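Side-chain contacts in 2-dehydropantoate 2-reductase, putative (Enterococcus faecalis, PDB 2EW2), which probably catalyses the NADPH-dependent reduction of 2-dehydropantoate (ketopantoate) to (R)-pantoate, a step in pantothenate biosynthesis: residues Thr82-Leu87 / Ile278-Gly283; Leu153-Ile156 / Gly160-Phe163; Ser187-Ala192 / Ser227-Val232; Val217-Val222 / Glu244-Ile249. All blocks are in the same frame, centred on the assembly; numbering follows the deposited sequence.

Contact 1: residues Thr82-Leu87 / Ile278-Gly283; sequences TKAQQL and IDYING
The methyl group of Ala84 sits squarely over one face of the Tyr280 phenol, with CB 3.6 Å from the ring centroid and only 8° off the ring normal. This CH-pi contact joins the two domains of a ketopantoate reductase: Ala84 lies where helix 84-94 follows strand 77-80 of the Rossmann-type domain, whereas Tyr280 belongs to the helical C-terminal domain. In this family the substrate and cofactor meet in the cleft between those domains, and the contact lies at the interface between the two. On the opposite face of the ring lies Asp279 CB, leaving the phenol sandwiched between its own chain neighbour and the incoming alanine. Asp279 OD1 is in turn hydrogen-bonded to His307 NE2 of helix 297-313. Gln85 supplies the rest of the contact. A bend at its second torsion (chi2 80°) folds the amide back toward the phenol, bringing NE2 to 3.4 Å from Tyr280 CE2. Amide and ring planes stand 71° apart, and NE2 finds its hydrogen-bond partner in Glu277, just before the 278-283 segment. The backbone under the tyrosine is tied up by Ile278 O, which accepts two backbone hydrogen bonds, from Gly283 N at 2.9 Å and from Ile281 N at 3.1 Å.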
loop_
_atom_site.group_PDB
_atom_site.type_symbol
_atom_site.label_atom_id
_atom_site.label_comp_id
_atom_site.label_asym_id
_atom_site.label_seq_id
_atom_site.Cartn_x
_atom_site.Cartn_y
_atom_site.Cartn_z
ATOM N N THR B 82 6.025 -6.683 29.848
ATOM C CA THR B 82 7.172 -6.429 28.969
ATOM C C THR B 82 6.672 -5.948 27.602
ATOM O O THR B 82 5.759 -6.562 27.025
ATOM C CB THR B 82 7.965 -7.743 28.780
ATOM O OG1 THR B 82 8.354 -8.245 30.064
ATOM C CG2 THR B 82 9.215 -7.549 27.935
ATOM N N LYS B 83 7.256 -4.879 27.061
ATOM C CA LYS B 83 6.792 -4.403 25.750
ATOM C C LYS B 83 6.936 -5.478 24.682
ATOM O O LYS B 83 7.733 -6.412 24.827
ATOM C CB LYS B 83 7.422 -3.060 25.345
ATOM C CG LYS B 83 8.927 -2.987 25.297
ATOM C CD LYS B 83 9.331 -1.499 25.101
ATOM C CE LYS B 83 10.803 -1.334 24.767
ATOM N NZ LYS B 83 11.136 -1.834 23.395
ATOM N N ALA B 84 6.142 -5.351 23.624
ATOM C CA ALA B 84 5.979 -6.415 22.634
ATOM C C ALA B 84 7.293 -6.839 21.987
ATOM O O ALA B 84 7.478 -8.015 21.633
ATOM C CB ALA B 84 4.983 -5.982 21.562
ATOM N N GLN B 85 8.192 -5.865 21.825
ATOM C CA GLN B 85 9.490 -6.071 21.179
ATOM C C GLN B 85 10.409 -6.996 21.983
ATOM O O GLN B 85 11.350 -7.564 21.437
ATOM C CB GLN B 85 10.183 -4.710 20.958
ATOM C CG GLN B 85 9.521 -3.799 19.904
ATOM C CD GLN B 85 8.285 -3.013 20.401
ATOM O OE1 GLN B 85 7.846 -3.137 21.549
ATOM N NE2 GLN B 85 7.726 -2.189 19.509
ATOM N N GLN B 86 10.146 -7.131 23.281
ATOM C CA GLN B 86 10.961 -7.972 24.154
ATOM C C GLN B 86 10.200 -9.155 24.772
ATOM O O GLN B 86 10.777 -9.942 25.532
ATOM C CB GLN B 86 11.571 -7.120 25.260
ATOM C CG GLN B 86 12.645 -6.157 24.759
ATOM C CD GLN B 86 12.604 -4.825 25.474
ATOM O OE1 GLN B 86 12.184 -4.733 26.640
ATOM N NE2 GLN B 86 13.041 -3.769 24.779
ATOM N N LEU B 87 8.916 -9.270 24.445
ATOM C CA LEU B 87 8.048 -10.283 25.024
ATOM C C LEU B 87 8.520 -11.701 24.729
ATOM O O LEU B 87 8.513 -12.560 25.609
ATOM C CB LEU B 87 6.609 -10.111 24.511
ATOM C CG LEU B 87 5.520 -10.958 25.180
ATOM C CD1 LEU B 87 5.260 -10.464 26.621
ATOM C CD2 LEU B 87 4.260 -10.940 24.327
ATOM N N ILE B 278 3.854 -0.871 14.048
ATOM C CA ILE B 278 3.056 -1.489 12.966
ATOM C C ILE B 278 2.998 -3.030 13.021
ATOM O O ILE B 278 1.976 -3.631 12.688
ATOM C CB ILE B 278 3.452 -0.966 11.526
ATOM C CG1 ILE B 278 2.403 -1.379 10.475
ATOM C CG2 ILE B 278 4.821 -1.451 11.081
ATOM C CD1 ILE B 278 1.495 -0.276 10.037
ATOM N N ASP B 279 4.074 -3.659 13.481
ATOM C CA ASP B 279 4.119 -5.119 13.565
ATOM C C ASP B 279 3.082 -5.708 14.501
ATOM O O ASP B 279 2.724 -6.862 14.340
ATOM C CB ASP B 279 5.516 -5.608 13.963
ATOM C CG ASP B 279 6.513 -5.526 12.826
ATOM O OD1 ASP B 279 6.115 -5.451 11.652
ATOM O OD2 ASP B 279 7.724 -5.540 13.109
ATOM N N TYR B 280 2.587 -4.897 15.441
ATOM C CA TYR B 280 1.635 -5.323 16.477
ATOM C C TYR B 280 0.249 -4.782 16.216
ATOM O O TYR B 280 -0.627 -4.846 17.068
ATOM C CB TYR B 280 2.154 -4.919 17.874
ATOM C CG TYR B 280 3.602 -5.284 17.990
ATOM C CD1 TYR B 280 4.002 -6.623 18.031
ATOM C CD2 TYR B 280 4.582 -4.307 17.963
ATOM C CE1 TYR B 280 5.342 -6.967 18.076
ATOM C CE2 TYR B 280 5.918 -4.646 18.010
ATOM C CZ TYR B 280 6.289 -5.973 18.066
ATOM O OH TYR B 280 7.632 -6.293 18.114
ATOM N N ILE B 281 0.054 -4.245 15.015
ATOM C CA ILE B 281 -1.244 -3.752 14.598
ATOM C C ILE B 281 -1.532 -4.445 13.263
ATOM O O ILE B 281 -1.988 -5.590 13.247
ATOM C CB ILE B 281 -1.262 -2.202 14.493
ATOM C CG1 ILE B 281 -0.714 -1.556 15.785
ATOM C CG2 ILE B 281 -2.674 -1.707 14.165
ATOM C CD1 ILE B 281 -0.456 -0.027 15.668
ATOM N N ASN B 282 -1.211 -3.784 12.150
ATOM C CA ASN B 282 -1.424 -4.380 10.834
ATOM C C ASN B 282 -0.591 -5.645 10.620
ATOM O O ASN B 282 -1.072 -6.595 10.014
ATOM C CB ASN B 282 -1.165 -3.358 9.714
ATOM C CG ASN B 282 -2.075 -2.146 9.820
ATOM O OD1 ASN B 282 -3.113 -2.062 9.147
ATOM N ND2 ASN B 282 -1.691 -1.197 10.662
ATOM N N GLY B 283 0.651 -5.646 11.119
ATOM C CA GLY B 283 1.539 -6.815 11.016
ATOM C C GLY B 283 0.957 -8.046 11.713
ATOM O O GLY B 283 1.148 -9.165 11.267
#

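Contact 2: residues Leu153-Ile156 / Gly160-Phe163; sequences LENI and GKKF
Asn155 presses its CB against the backbone of Gly160, where the carbonyl carbon C of the glycine lies 3.6 Å away. This is the tight part of the contact. Lacking a side chain, Gly160 can bring its CA to 5.3 Å from Asn155 CA, so the end of the strand and the start of the next helix come close together. The first torsion of Asn155 (chi1 51°) sets CG between its own backbone N and carbonyl carbon, and from there the amide crosses the Lys161 side chain at a slant, with CG 3.7 Å from Lys161 CA. Within the Rossmann-type domain, strand 151-155, helix 161-173 and the parallel strand 178-180 form a beta-alpha-beta unit, and the contact closes the short connection that leads out of its first strand. Further inside, Leu153 packs on Ala164, Val167 and Val168 of the same helix, while Asn155 also reaches Ala164. The solvent side is looser. Lys161 touches the asparagine with the base of its chain, CB standing 4.2 Å from Asn155 CG, and a bend at chi2 (68°) keeps CD near the asparagine amide. Only the end of the lysine departs, its ammonium group making a cation-pi contact with Tyr180 on the strand that completes the unit. The ring of Phe163 stacks with that of Tyr103.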
loop_
_atom_site.group_PDB
_atom_site.type_symbol
_atom_site.label_atom_id
_atom_site.label_comp_id
_atom_site.label_asym_id
_atom_site.label_seq_id
_atom_site.Cartn_x
_atom_site.Cartn_y
_atom_site.Cartn_z
ATOM N N LEU B 153 -10.379 -8.286 32.859
ATOM C CA LEU B 153 -9.678 -9.430 32.275
ATOM C C LEU B 153 -10.643 -10.464 31.719
ATOM O O LEU B 153 -11.835 -10.478 32.059
ATOM C CB LEU B 153 -8.676 -10.059 33.259
ATOM C CG LEU B 153 -9.217 -10.724 34.534
ATOM C CD1 LEU B 153 -9.577 -12.209 34.300
ATOM C CD2 LEU B 153 -8.187 -10.601 35.632
ATOM N N GLU B 154 -10.121 -11.317 30.844
ATOM C CA GLU B 154 -10.925 -12.310 30.152
ATOM C C GLU B 154 -10.002 -13.462 29.773
ATOM O O GLU B 154 -8.896 -13.226 29.332
ATOM C CB GLU B 154 -11.543 -11.693 28.875
ATOM C CG GLU B 154 -12.493 -12.632 28.177
ATOM C CD GLU B 154 -13.175 -12.074 26.934
ATOM O OE1 GLU B 154 -12.862 -10.953 26.453
ATOM O OE2 GLU B 154 -14.061 -12.801 26.428
ATOM N N ASN B 155 -10.449 -14.699 29.983
ATOM C CA ASN B 155 -9.777 -15.887 29.427
ATOM C C ASN B 155 -9.997 -15.930 27.927
ATOM O O ASN B 155 -11.097 -15.643 27.451
ATOM C CB ASN B 155 -10.330 -17.187 30.031
ATOM C CG ASN B 155 -11.846 -17.258 29.973
ATOM O OD1 ASN B 155 -12.424 -18.167 29.371
ATOM N ND2 ASN B 155 -12.499 -16.286 30.594
ATOM N N ILE B 156 -8.958 -16.295 27.189
ATOM C CA ILE B 156 -9.072 -16.418 25.748
ATOM C C ILE B 156 -9.730 -17.732 25.353
ATOM O O ILE B 156 -10.501 -17.771 24.397
ATOM C CB ILE B 156 -7.690 -16.281 25.065
ATOM C CG1 ILE B 156 -7.149 -14.864 25.318
ATOM C CG2 ILE B 156 -7.793 -16.636 23.554
ATOM C CD1 ILE B 156 -5.805 -14.578 24.660
ATOM N N GLY B 160 -10.244 -21.707 30.348
ATOM C CA GLY B 160 -9.579 -20.815 31.310
ATOM C C GLY B 160 -10.505 -20.024 32.225
ATOM O O GLY B 160 -10.041 -19.219 33.026
ATOM N N LYS B 161 -11.810 -20.247 32.121
ATOM C CA LYS B 161 -12.789 -19.401 32.828
ATOM C C LYS B 161 -12.699 -19.493 34.342
ATOM O O LYS B 161 -12.725 -18.458 35.023
ATOM C CB LYS B 161 -14.211 -19.707 32.385
ATOM C CG LYS B 161 -15.309 -18.986 33.212
ATOM C CD LYS B 161 -15.292 -17.483 32.971
ATOM C CE LYS B 161 -16.445 -16.766 33.667
ATOM N NZ LYS B 161 -17.739 -17.036 32.969
ATOM N N LYS B 162 -12.618 -20.723 34.865
ATOM C CA LYS B 162 -12.588 -20.923 36.319
ATOM C C LYS B 162 -11.372 -20.229 36.930
ATOM O O LYS B 162 -11.484 -19.521 37.936
ATOM C CB LYS B 162 -12.602 -22.419 36.659
ATOM C CG LYS B 162 -12.779 -22.730 38.161
ATOM C CD LYS B 162 -12.640 -24.244 38.413
ATOM C CE LYS B 162 -12.760 -24.590 39.908
ATOM N NZ LYS B 162 -12.352 -26.020 40.189
ATOM N N PHE B 163 -10.208 -20.421 36.318
ATOM C CA PHE B 163 -9.009 -19.774 36.816
ATOM C C PHE B 163 -9.017 -18.259 36.662
ATOM O O PHE B 163 -8.534 -17.556 37.547
ATOM C CB PHE B 163 -7.743 -20.352 36.194
ATOM C CG PHE B 163 -6.495 -19.957 36.930
ATOM C CD1 PHE B 163 -6.087 -20.662 38.058
ATOM C CD2 PHE B 163 -5.739 -18.863 36.516
ATOM C CE1 PHE B 163 -4.928 -20.281 38.747
ATOM C CE2 PHE B 163 -4.584 -18.482 37.197
ATOM C CZ PHE B 163 -4.180 -19.181 38.302
#

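Contact 3: residues Ser187-Ala192 / Ser227-Val232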
loop_
_atom_site.group_PDB
_atom_site.type_symbol
_atom_site.label_atom_id
_atom_site.label_comp_id
_atom_site.label_asym_id
_atom_site.label_seq_id
_atom_site.Cartn_x
_atom_site.Cartn_y
_atom_site.Cartn_z
ATOM N N SER B 187 -12.717 -5.260 22.659
ATOM C CA SER B 187 -12.232 -3.888 22.731
ATOM C C SER B 187 -10.811 -3.758 22.188
ATOM O O SER B 187 -10.481 -2.768 21.526
ATOM C CB SER B 187 -12.324 -3.340 24.158
ATOM O OG SER B 187 -11.235 -3.815 24.911
ATOM N N ILE B 188 -9.977 -4.758 22.462
ATOM C CA ILE B 188 -8.624 -4.798 21.920
ATOM C C ILE B 188 -8.602 -4.870 20.376
ATOM O O ILE B 188 -7.805 -4.173 19.716
ATOM C CB ILE B 188 -7.820 -5.951 22.565
ATOM C CG1 ILE B 188 -7.515 -5.609 24.030
ATOM C CG2 ILE B 188 -6.551 -6.312 21.741
ATOM C CD1 ILE B 188 -7.098 -6.805 24.855
ATOM N N TRP B 189 -9.461 -5.712 19.819
ATOM C CA TRP B 189 -9.601 -5.832 18.365
ATOM C C TRP B 189 -10.143 -4.544 17.753
ATOM O O TRP B 189 -9.649 -4.090 16.718
ATOM C CB TRP B 189 -10.536 -6.981 18.007
ATOM C CG TRP B 189 -9.843 -8.284 17.782
ATOM C CD1 TRP B 189 -9.806 -9.370 18.636
ATOM C CD2 TRP B 189 -9.075 -8.646 16.633
ATOM N NE1 TRP B 189 -9.064 -10.385 18.072
ATOM C CE2 TRP B 189 -8.611 -9.972 16.839
ATOM C CE3 TRP B 189 -8.736 -7.980 15.437
ATOM C CZ2 TRP B 189 -7.822 -10.650 15.891
ATOM C CZ3 TRP B 189 -7.942 -8.660 14.490
ATOM C CH2 TRP B 189 -7.496 -9.982 14.732
ATOM N N ARG B 190 -11.175 -3.979 18.380
ATOM C CA ARG B 190 -11.758 -2.720 17.920
ATOM C C ARG B 190 -10.746 -1.574 17.938
ATOM O O ARG B 190 -10.697 -0.761 17.002
ATOM C CB ARG B 190 -13.007 -2.357 18.721
ATOM C CG ARG B 190 -13.617 -1.020 18.290
ATOM C CD ARG B 190 -14.912 -0.773 19.020
ATOM N NE ARG B 190 -15.437 0.578 18.848
ATOM C CZ ARG B 190 -14.925 1.670 19.425
ATOM N NH1 ARG B 190 -13.828 1.603 20.175
ATOM N NH2 ARG B 190 -15.505 2.842 19.237
ATOM N N LYS B 191 -9.938 -1.516 18.999
ATOM C CA LYS B 191 -8.914 -0.490 19.132
ATOM C C LYS B 191 -7.813 -0.654 18.073
ATOM O O LYS B 191 -7.353 0.329 17.481
ATOM C CB LYS B 191 -8.319 -0.538 20.540
ATOM C CG LYS B 191 -7.205 0.453 20.830
ATOM C CD LYS B 191 -6.974 0.481 22.346
ATOM C CE LYS B 191 -5.731 1.239 22.731
ATOM N NZ LYS B 191 -4.531 0.350 22.628
ATOM N N ALA B 192 -7.400 -1.898 17.845
ATOM C CA ALA B 192 -6.354 -2.197 16.865
ATOM C C ALA B 192 -6.851 -1.851 15.462
ATOM O O ALA B 192 -6.098 -1.358 14.649
ATOM C CB ALA B 192 -5.930 -3.667 16.946
ATOM N N SER B 227 -12.404 -4.419 6.971
ATOM C CA SER B 227 -12.822 -5.746 6.527
ATOM C C SER B 227 -11.785 -6.830 6.790
ATOM O O SER B 227 -12.148 -7.955 7.127
ATOM C CB SER B 227 -13.182 -5.721 5.032
ATOM O OG SER B 227 -14.419 -5.029 4.881
ATOM N N GLU B 228 -10.509 -6.491 6.617
ATOM C CA GLU B 228 -9.404 -7.420 6.890
ATOM C C GLU B 228 -9.273 -7.730 8.376
ATOM O O GLU B 228 -9.147 -8.912 8.753
ATOM C CB GLU B 228 -8.084 -6.898 6.323
ATOM C CG GLU B 228 -8.050 -6.860 4.793
ATOM C CD GLU B 228 -6.745 -6.347 4.232
ATOM O OE1 GLU B 228 -5.786 -6.114 5.003
ATOM O OE2 GLU B 228 -6.669 -6.193 2.993
ATOM N N PHE B 229 -9.297 -6.690 9.218
ATOM C CA PHE B 229 -9.368 -6.890 10.675
ATOM C C PHE B 229 -10.529 -7.802 11.064
ATOM O O PHE B 229 -10.331 -8.778 11.795
ATOM C CB PHE B 229 -9.452 -5.560 11.450
ATOM C CG PHE B 229 -8.124 -4.888 11.633
ATOM C CD1 PHE B 229 -7.511 -4.223 10.574
ATOM C CD2 PHE B 229 -7.488 -4.913 12.862
ATOM C CE1 PHE B 229 -6.268 -3.602 10.754
ATOM C CE2 PHE B 229 -6.253 -4.308 13.049
ATOM C CZ PHE B 229 -5.639 -3.653 11.981
ATOM N N ALA B 230 -11.723 -7.485 10.581
ATOM C CA ALA B 230 -12.933 -8.270 10.873
ATOM C C ALA B 230 -12.888 -9.712 10.375
ATOM O O ALA B 230 -13.324 -10.629 11.087
ATOM C CB ALA B 230 -14.171 -7.573 10.334
ATOM N N ALA B 231 -12.367 -9.921 9.165
ATOM C CA ALA B 231 -12.248 -11.266 8.599
ATOM C C ALA B 231 -11.400 -12.204 9.464
ATOM O O ALA B 231 -11.780 -13.364 9.670
ATOM C CB ALA B 231 -11.710 -11.222 7.162
ATOM N N VAL B 232 -10.277 -11.690 9.973
ATOM C CA VAL B 232 -9.372 -12.438 10.833
ATOM C C VAL B 232 -9.931 -12.587 12.274
ATOM O O VAL B 232 -9.883 -13.690 12.865
ATOM C CB VAL B 232 -7.969 -11.774 10.853
ATOM C CG1 VAL B 232 -7.068 -12.431 11.846
ATOM C CG2 VAL B 232 -7.343 -11.762 9.449
#
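Phe229 and Trp189 interlock where helices 184-195 and 218-235 pass each other. The phenyl ring reaches the C-terminal end of segment 187-192, placing CE2 3.4 Å from the carbonyl oxygen of Ala192 and 4.0 Å from Ala192 CB. In exchange, the six-membered part of the indole reaches back toward the backbone of the other helix, with Trp189 CZ3 3.6 Å from Phe229 O. The two aromatic side chains meet obliquely, and their nearest atoms, Trp189 CZ3 and Phe229 CD2, are 4.1 Å apart. One turn further on, Val232 meets the far corner of the indole through CG1, 3.8 Å from Trp189 CH2; with chi1 at 174°, this methyl lies opposite the valine's own backbone N. All four residues are buried, and the contacts between their side chains are apolar. In the next shell, Glu228 helps fix the Phe229 helix: its carboxylate oxygens accept bonds from the backbone N atoms of Phe298 and Cys299 at the start of helix 297-313, where the helix dipole would be expected to favour a negative charge. Leu111, in a loop, touches Trp189, and Asn282 and Val285 both touch Phe229. The segments 187-192 and 227-232 run nearly antiparallel, their axes at 156° and 10.5 Å apart at closest approach, while helices 282-292 and 297-313 pack against Phe229, the former also against Val232.

Contact 4: residues Val217-Val222 / Glu244-Ile249; sequences VSESLV and EVYTHI
Ser218 OG is gripped by several partners, one of them a water that joins it to Tyr246 across the contact. The water donates to the serine oxygen at 2.9 Å and is hydrogen-bonded to Tyr246 OH at 2.8 Å. The carbonyl oxygens of Gly213 and Leu215, both hydrogen-bonded to Ser218 OG, share its hydroxyl as acceptors and tie the bridge to the end of the preceding helix and the link that follows it. A second residue of the 217-222 segment meets the phenol with its aliphatic part: Glu219 CG stands 3.2 Å from Tyr246 OH, and the chain crosses the ring direction at about a right angle. From CG outward the glutamate is extended, which carries its carboxylate past the tyrosine to a salt bridge with Lys223, one turn along the same helix. Lys223 also forms a cation-pi pair with Tyr246, so a single ammonium group serves both the carboxylate and the ring. On the inner side the contact is purely apolar. Val222 CG1 approaches the edge of the phenol in its plane, 3.8 Å from Tyr246 CD1. The same methyl rests 3.9 Å from Ile249 CD1, and Phe212 and Ile226 extend this apolar layer. The reverse side of segment 217-222 faces another subunit, Leu221 packing on Gln304 of that second chain. With segments 218-222 and 244-249 crossing at 133°, helices 218-235 and 242-252 are consecutive helices that pack obliquely in the all-helical C-terminal domain of the ketopantoate reductases.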
loop_
_atom_site.group_PDB
_atom_site.type_symbol
_atom_site.label_atom_id
_atom_site.label_comp_id
_atom_site.label_asym_id
_atom_site.label_seq_id
_atom_site.Cartn_x
_atom_site.Cartn_y
_atom_site.Cartn_z
ATOM N N VAL B 217 -10.648 8.864 -1.474
ATOM C CA VAL B 217 -10.286 7.453 -1.301
ATOM C C VAL B 217 -10.274 7.038 0.171
ATOM O O VAL B 217 -9.919 5.901 0.487
ATOM C CB VAL B 217 -8.897 7.147 -1.916
ATOM C CG1 VAL B 217 -8.910 7.416 -3.421
ATOM C CG2 VAL B 217 -7.805 7.967 -1.224
ATOM N N SER B 218 -10.638 7.953 1.078
ATOM C CA SER B 218 -10.575 7.626 2.505
ATOM C C SER B 218 -11.571 6.510 2.824
ATOM O O SER B 218 -11.236 5.568 3.502
ATOM C CB SER B 218 -10.828 8.854 3.394
ATOM O OG SER B 218 -12.193 9.266 3.328
ATOM N N GLU B 219 -12.802 6.613 2.340
ATOM C CA GLU B 219 -13.775 5.558 2.630
ATOM C C GLU B 219 -13.314 4.163 2.189
ATOM O O GLU B 219 -13.488 3.184 2.935
ATOM C CB GLU B 219 -15.143 5.863 2.021
ATOM C CG GLU B 219 -16.185 4.849 2.458
ATOM C CD GLU B 219 -17.563 5.091 1.868
ATOM O OE1 GLU B 219 -17.726 5.992 1.016
ATOM O OE2 GLU B 219 -18.494 4.357 2.258
ATOM N N SER B 220 -12.742 4.079 0.988
ATOM C CA SER B 220 -12.335 2.794 0.414
ATOM C C SER B 220 -11.139 2.207 1.166
ATOM O O SER B 220 -11.154 1.033 1.545
ATOM C CB SER B 220 -12.051 2.920 -1.090
ATOM O OG SER B 220 -10.912 3.733 -1.355
ATOM N N LEU B 221 -10.132 3.036 1.417
ATOM C CA LEU B 221 -8.962 2.609 2.169
ATOM C C LEU B 221 -9.367 2.088 3.559
ATOM O O LEU B 221 -8.986 0.976 3.955
ATOM C CB LEU B 221 -7.948 3.749 2.290
ATOM C CG LEU B 221 -7.159 4.055 1.019
ATOM C CD1 LEU B 221 -6.447 5.411 1.158
ATOM C CD2 LEU B 221 -6.157 2.936 0.664
ATOM N N VAL B 222 -10.136 2.901 4.285
ATOM C CA VAL B 222 -10.509 2.564 5.652
ATOM C C VAL B 222 -11.384 1.294 5.717
ATOM O O VAL B 222 -11.090 0.405 6.495
ATOM C CB VAL B 222 -11.208 3.745 6.358
ATOM C CG1 VAL B 222 -11.769 3.288 7.704
ATOM C CG2 VAL B 222 -10.221 4.908 6.541
ATOM N N GLU B 244 -19.999 0.367 13.000
ATOM C CA GLU B 244 -19.683 1.146 14.191
ATOM C C GLU B 244 -18.232 1.615 14.175
ATOM O O GLU B 244 -17.934 2.750 14.576
ATOM C CB GLU B 244 -19.964 0.356 15.482
ATOM C CG GLU B 244 -19.845 1.187 16.795
ATOM C CD GLU B 244 -18.399 1.362 17.302
ATOM O OE1 GLU B 244 -18.064 2.460 17.810
ATOM O OE2 GLU B 244 -17.588 0.407 17.195
ATOM N N VAL B 245 -17.325 0.733 13.750
ATOM C CA VAL B 245 -15.913 1.098 13.681
ATOM C C VAL B 245 -15.696 2.224 12.663
ATOM O O VAL B 245 -14.989 3.178 12.955
ATOM C CB VAL B 245 -15.000 -0.112 13.376
ATOM C CG1 VAL B 245 -13.539 0.338 13.188
ATOM C CG2 VAL B 245 -15.099 -1.148 14.509
ATOM N N TYR B 246 -16.306 2.116 11.484
ATOM C CA TYR B 246 -16.231 3.194 10.488
ATOM C C TYR B 246 -16.779 4.523 11.016
ATOM O O TYR B 246 -16.190 5.581 10.795
ATOM C CB TYR B 246 -16.972 2.822 9.198
ATOM C CG TYR B 246 -16.777 3.859 8.102
ATOM C CD1 TYR B 246 -15.515 4.048 7.511
ATOM C CD2 TYR B 246 -17.850 4.654 7.660
ATOM C CE1 TYR B 246 -15.313 4.999 6.518
ATOM C CE2 TYR B 246 -17.660 5.612 6.643
ATOM C CZ TYR B 246 -16.386 5.784 6.095
ATOM O OH TYR B 246 -16.186 6.717 5.112
ATOM N N THR B 247 -17.907 4.450 11.717
ATOM C CA THR B 247 -18.550 5.624 12.295
ATOM C C THR B 247 -17.642 6.309 13.304
ATOM O O THR B 247 -17.522 7.536 13.310
ATOM C CB THR B 247 -19.897 5.250 12.930
ATOM O OG1 THR B 247 -20.834 4.979 11.881
ATOM C CG2 THR B 247 -20.454 6.410 13.793
ATOM N N HIS B 248 -16.979 5.515 14.134
ATOM C CA HIS B 248 -16.003 6.053 15.065
ATOM C C HIS B 248 -14.863 6.776 14.335
ATOM O O HIS B 248 -14.450 7.883 14.720
ATOM C CB HIS B 248 -15.429 4.922 15.920
ATOM C CG HIS B 248 -14.341 5.369 16.838
ATOM N ND1 HIS B 248 -14.585 5.783 18.130
ATOM C CD2 HIS B 248 -13.007 5.505 16.640
ATOM C CE1 HIS B 248 -13.444 6.141 18.695
ATOM N NE2 HIS B 248 -12.471 5.978 17.813
ATOM N N ILE B 249 -14.340 6.140 13.289
ATOM C CA ILE B 249 -13.248 6.730 12.523
ATOM C C ILE B 249 -13.691 8.046 11.861
ATOM O O ILE B 249 -12.990 9.055 11.919
ATOM C CB ILE B 249 -12.619 5.689 11.520
ATOM C CG1 ILE B 249 -11.809 4.643 12.318
ATOM C CG2 ILE B 249 -11.704 6.395 10.511
ATOM C CD1 ILE B 249 -11.579 3.274 11.637
HETATM O O HOH W 1 -13.614 7.857 5.409
#

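How the contacts relate
Contacts 2 and 3 are buried, contact 4 is partly so, and contact 1 lies at the surface. Contact 2 stays within the Rossmann-type domain and contacts 3 and 4 within the helical one, whereas contact 1 spans the two and encloses the others along the chain. The chemistry follows position: apolar aromatic packing in contact 3, backbone-to-side-chain closeness in contact 2, a water bridge and a charged outer side in contact 4, and a methyl over a ring face in contact 1. Contacts 3 and 4 share helix 218-235 and meet through the Arg190-Glu244 salt bridge; contact 1 touches contact 3 where Ile281 packs against Ala192 and Phe229. Contact 2 touches none of the other three.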